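Local coordinates for tail protein, 43 kDa (Neisseria meningitidis MC58, PDB 3D37) that is of uncharacterised function but is probably a structural component of a Mu-like prophage tail or baseplate, at residues S11-G16 with E60-G65; P52-E57 with G74-G79. One frame throughout, in Å; residues are numbered along the deposited sequence.

Interaction 1 of 2, residues S11-G16 with E60-G65; sequences SVRVGG and EVVIDG
Arg13 lies across Val62 and Glu60, and these three residues, with most of the surface buried here, project on the same face of an antiparallel strand pair. Because CG stands anti to the backbone N (chi1 -159°) and the chain bends at chi3, the guanidinium comes to rest over the valine: Val62 CG2 sits 3.7 Å above the centre of its plane, while Val62 CG1 is 3.7 Å from Arg13 NH2. Glu60 meets the same group obliquely, in a long salt bridge of 3.8 Å between Arg13 NH1 and Glu60 OE1, the two planes 74° apart. Glu18 is the stronger partner, bridging Arg13 NE and also bonding Ser11 OG, whose oxygen packs against Val62 CB. Beneath these side chains the backbones illustrate antiparallel register. Arg13 and Glu60 form one hydrogen-bonded pair, with Arg13 N to Glu60 O at 2.8 Å, and Ser11 and Val62 form the next. Between them Val12 and Val61 make a non-hydrogen-bonded pair that points to the other face, where both touch Phe40 of strand 37-42. Strand 10-14 is flanked by strands 17-19 and 58-63, and strand 58-63 passes the pairing on to strand 66-81.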
loop_
_atom_site.group_PDB
_atom_site.type_symbol
_atom_site.label_atom_id
_atom_site.label_comp_id
_atom_site.label_asym_id
_atom_site.label_seq_id
_atom_site.Cartn_x
_atom_site.Cartn_y
_atom_site.Cartn_z
ATOM N N SER A 11 28.442 5.288 13.746
ATOM C CA SER A 11 28.111 6.442 14.580
ATOM C C SER A 11 28.341 7.801 13.921
ATOM O O SER A 11 29.109 7.938 12.968
ATOM C CB SER A 11 28.889 6.423 15.887
ATOM O OG SER A 11 30.242 6.505 15.591
ATOM N N VAL A 12 27.669 8.808 14.477
ATOM C CA VAL A 12 27.913 10.204 14.176
ATOM C C VAL A 12 28.602 10.691 15.416
ATOM O O VAL A 12 27.988 10.747 16.466
ATOM C CB VAL A 12 26.597 10.963 13.896
ATOM C CG1 VAL A 12 26.839 12.476 13.682
ATOM C CG2 VAL A 12 25.901 10.353 12.707
ATOM N N ARG A 13 29.900 10.967 15.308
ATOM C CA ARG A 13 30.682 11.425 16.424
ATOM C C ARG A 13 30.633 12.953 16.478
ATOM O O ARG A 13 31.012 13.611 15.520
ATOM C CB ARG A 13 32.132 10.961 16.237
ATOM C CG ARG A 13 32.919 10.930 17.475
ATOM C CD ARG A 13 34.360 10.514 17.171
ATOM N NE ARG A 13 34.462 9.059 17.036
ATOM C CZ ARG A 13 35.480 8.426 16.457
ATOM N NH1 ARG A 13 36.425 9.081 15.854
ATOM N NH2 ARG A 13 35.530 7.107 16.455
ATOM N N VAL A 14 30.116 13.507 17.574
ATOM C CA VAL A 14 30.049 14.951 17.772
ATOM C C VAL A 14 30.504 15.253 19.199
ATOM O O VAL A 14 29.895 14.725 20.173
ATOM C CB VAL A 14 28.591 15.492 17.681
ATOM C CG1 VAL A 14 28.575 16.984 18.071
ATOM C CG2 VAL A 14 27.965 15.250 16.330
ATOM N N GLY A 15 31.528 16.093 19.344
ATOM C CA GLY A 15 32.036 16.443 20.672
ATOM C C GLY A 15 32.369 15.176 21.441
ATOM O O GLY A 15 31.771 14.891 22.491
ATOM N N GLY A 16 33.278 14.385 20.848
ATOM C CA GLY A 16 33.796 13.141 21.435
ATOM C C GLY A 16 32.745 12.081 21.674
ATOM O O GLY A 16 33.068 10.933 21.995
ATOM N N GLU A 60 31.950 13.572 12.604
ATOM C CA GLU A 60 32.581 12.531 11.811
ATOM C C GLU A 60 31.626 11.370 11.741
ATOM O O GLU A 60 30.915 11.070 12.704
ATOM C CB GLU A 60 33.938 12.117 12.430
ATOM C CG GLU A 60 34.970 13.194 12.282
ATOM C CD GLU A 60 36.169 13.017 13.235
ATOM O OE1 GLU A 60 35.975 12.503 14.331
ATOM O OE2 GLU A 60 37.310 13.394 12.879
ATOM N N VAL A 61 31.563 10.743 10.569
ATOM C CA VAL A 61 30.745 9.592 10.401
ATOM C C VAL A 61 31.714 8.415 10.512
ATOM O O VAL A 61 32.743 8.424 9.903
ATOM C CB VAL A 61 29.987 9.617 9.070
ATOM C CG1 VAL A 61 29.150 8.221 8.866
ATOM C CG2 VAL A 61 29.111 10.926 8.969
ATOM N N VAL A 62 31.408 7.433 11.349
ATOM C CA VAL A 62 32.389 6.384 11.643
ATOM C C VAL A 62 31.708 5.029 11.474
ATOM O O VAL A 62 30.609 4.810 11.959
ATOM C CB VAL A 62 32.992 6.540 13.087
ATOM C CG1 VAL A 62 34.268 5.665 13.270
ATOM C CG2 VAL A 62 33.346 7.987 13.371
ATOM N N ILE A 63 32.367 4.137 10.764
ATOM C CA ILE A 63 31.917 2.753 10.631
ATOM C C ILE A 63 33.047 1.859 11.179
ATOM O O ILE A 63 34.162 1.911 10.679
ATOM C CB ILE A 63 31.606 2.382 9.147
ATOM C CG1 ILE A 63 30.604 3.386 8.524
ATOM C CG2 ILE A 63 31.154 0.848 9.022
ATOM C CD1 ILE A 63 30.125 3.056 7.125
ATOM N N ASP A 64 32.733 1.068 12.196
ATOM C CA ASP A 64 33.687 0.146 12.864
ATOM C C ASP A 64 34.965 0.859 13.161
ATOM O O ASP A 64 36.035 0.354 12.835
ATOM C CB ASP A 64 34.008 -1.097 11.997
ATOM C CG ASP A 64 32.870 -2.043 11.881
ATOM O OD1 ASP A 64 31.999 -2.064 12.801
ATOM O OD2 ASP A 64 32.863 -2.807 10.874
ATOM N N GLY A 65 34.841 2.049 13.758
ATOM C CA GLY A 65 35.980 2.858 14.163
ATOM C C GLY A 65 36.734 3.492 13.050
ATOM O O GLY A 65 37.732 4.148 13.289
#

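Interaction 2 of 2, residues P52-E57 with G74-G79; sequences PDLSGE and GSQRHG
Gln76 reaches from its strand to the loop at Pro52 and Leu54, a clear case of one side-chain amide reading two backbone groups at once. The chain is fully extended, with CG anti to the backbone N (chi1 -180°), which carries the amide out to the loop. There NE2 donates to Pro52 O at 2.9 Å, and OE1 accepts from Leu54 N at 2.8 Å. Pro52 O lies almost in the plane of the amide, yet NE2 approaches that carbonyl from above its plane, 41° out. Leu54 also lays its CB 3.6 Å from Gln76 OE1, completing the close part of the contact. The loop has its own bracing: Asp53 OD1 receives Ser55 OG (2.6 Å) on its syn lone pair and Ser55 N (3.1 Å) from above the carboxylate plane, an Asx turn that overlaps the start of the type II turn from Leu54 to Glu57.

Packing is sparser elsewhere. Ser55 CB comes no nearer than 4.4 Å to Gln76 CB, and Pro52 and Asp53 are largely solvent-exposed, although Trp207 of the second subunit packs on Asp53 and Gln76. That subunit also pairs a strand with residues 75-79, continuing the sheet across the interface. The two bonds, using a donor and an acceptor of one buried amide, fix the rotation of the Gln76 side chain and hold an irregular loop to the strand without backbone pairing between Pro52-Leu54 and Gln76.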
loop_
_atom_site.group_PDB
_atom_site.type_symbol
_atom_site.label_atom_id
_atom_site.label_comp_id
_atom_site.label_asym_id
_atom_site.label_seq_id
_atom_site.Cartn_x
_atom_site.Cartn_y
_atom_site.Cartn_z
ATOM N N PRO A 52 19.032 16.833 22.255
ATOM C CA PRO A 52 20.084 17.841 22.145
ATOM C C PRO A 52 20.183 18.435 20.712
ATOM O O PRO A 52 20.167 17.687 19.744
ATOM C CB PRO A 52 21.342 17.037 22.505
ATOM C CG PRO A 52 21.021 15.599 22.050
ATOM C CD PRO A 52 19.515 15.484 21.872
ATOM N N ASP A 53 20.265 19.752 20.570
ATOM C CA ASP A 53 20.461 20.343 19.227
ATOM C C ASP A 53 21.931 20.248 18.736
ATOM O O ASP A 53 22.817 20.972 19.213
ATOM C CB ASP A 53 19.956 21.790 19.144
ATOM C CG ASP A 53 20.098 22.397 17.714
ATOM O OD1 ASP A 53 20.037 21.666 16.710
ATOM O OD2 ASP A 53 20.265 23.625 17.591
ATOM N N LEU A 54 22.155 19.369 17.758
ATOM C CA LEU A 54 23.472 19.158 17.165
ATOM C C LEU A 54 23.620 19.904 15.836
ATOM O O LEU A 54 24.646 19.807 15.217
ATOM C CB LEU A 54 23.746 17.657 16.928
ATOM C CG LEU A 54 23.535 16.666 18.072
ATOM C CD1 LEU A 54 23.639 15.249 17.570
ATOM C CD2 LEU A 54 24.518 16.908 19.196
ATOM N N SER A 55 22.601 20.648 15.405
ATOM C CA SER A 55 22.680 21.359 14.137
ATOM C C SER A 55 23.785 22.383 14.213
ATOM O O SER A 55 23.956 23.084 15.230
ATOM C CB SER A 55 21.340 22.024 13.743
ATOM O OG SER A 55 20.932 22.995 14.724
ATOM N N GLY A 56 24.564 22.439 13.136
ATOM C CA GLY A 56 25.684 23.314 13.051
ATOM C C GLY A 56 26.939 22.795 13.704
ATOM O O GLY A 56 27.946 23.472 13.643
ATOM N N GLU A 57 26.890 21.620 14.326
ATOM C CA GLU A 57 28.070 21.003 14.976
ATOM C C GLU A 57 28.935 20.245 13.959
ATOM O O GLU A 57 28.430 19.688 13.001
ATOM C CB GLU A 57 27.633 19.982 16.036
ATOM C CG GLU A 57 26.964 20.550 17.265
ATOM C CD GLU A 57 27.866 21.458 17.996
ATOM O OE1 GLU A 57 29.064 21.133 18.077
ATOM O OE2 GLU A 57 27.406 22.533 18.448
ATOM N N GLY A 74 23.963 19.948 9.135
ATOM C CA GLY A 74 23.272 21.086 8.595
ATOM C C GLY A 74 21.885 21.218 9.152
ATOM O O GLY A 74 21.351 22.302 9.231
ATOM N N SER A 75 21.257 20.115 9.496
ATOM C CA SER A 75 19.896 20.179 9.933
ATOM C C SER A 75 19.497 19.009 10.803
ATOM O O SER A 75 20.084 17.927 10.762
ATOM C CB SER A 75 18.932 20.340 8.751
ATOM O OG SER A 75 18.689 19.164 8.061
ATOM N N GLN A 76 18.502 19.273 11.630
ATOM C CA GLN A 76 17.998 18.295 12.582
ATOM C C GLN A 76 16.499 18.393 12.681
ATOM O O GLN A 76 15.941 19.477 12.742
ATOM C CB GLN A 76 18.679 18.526 13.958
ATOM C CG GLN A 76 18.217 17.529 15.054
ATOM C CD GLN A 76 19.015 17.673 16.372
ATOM O OE1 GLN A 76 20.216 17.905 16.376
ATOM N NE2 GLN A 76 18.320 17.555 17.484
ATOM N N ARG A 77 15.833 17.246 12.724
ATOM C CA ARG A 77 14.411 17.164 12.960
ATOM C C ARG A 77 14.062 16.220 14.147
ATOM O O ARG A 77 14.632 15.127 14.324
ATOM C CB ARG A 77 13.702 16.710 11.684
ATOM C CG ARG A 77 13.814 17.660 10.515
ATOM C CD ARG A 77 13.754 16.954 9.185
ATOM N NE ARG A 77 14.975 16.152 9.028
ATOM C CZ ARG A 77 16.165 16.643 8.661
ATOM N NH1 ARG A 77 16.312 17.933 8.343
ATOM N NH2 ARG A 77 17.193 15.828 8.608
ATOM N N HIS A 78 13.158 16.680 14.996
ATOM C CA HIS A 78 12.483 15.792 15.916
ATOM C C HIS A 78 10.982 15.756 15.646
ATOM O O HIS A 78 10.309 16.793 15.530
ATOM C CB HIS A 78 12.772 16.168 17.381
ATOM C CG HIS A 78 12.242 15.147 18.340
ATOM N ND1 HIS A 78 11.237 15.417 19.253
ATOM C CD2 HIS A 78 12.515 13.823 18.460
ATOM C CE1 HIS A 78 10.944 14.306 19.914
ATOM N NE2 HIS A 78 11.710 13.330 19.456
ATOM N N GLY A 79 10.457 14.566 15.507
ATOM C CA GLY A 79 9.042 14.370 15.274
ATOM C C GLY A 79 8.485 13.343 16.237
ATOM O O GLY A 79 9.149 12.338 16.509
#

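In the fold
From the N terminus, strand 10-14 comes first, and interaction 1 closes a long loop by pairing it with strand 58-63. The chain between them runs through strands 17-19, 24-30 and 37-42 before reaching the irregular segment 52-57. Interaction 2 starts from that segment and closes a shorter loop on strand 66-81, so the two closures cross, their segments alternating along the chain. Strands 58-63 and 66-81 are consecutive and neighbours in the sheet, and Val14 CG1 packs against Glu57 CB at 3.7 Å, joining the contacts directly. Together they tie the first strand, the loop before strand 58-63 and the interface strand into the GpP-like N-terminal region.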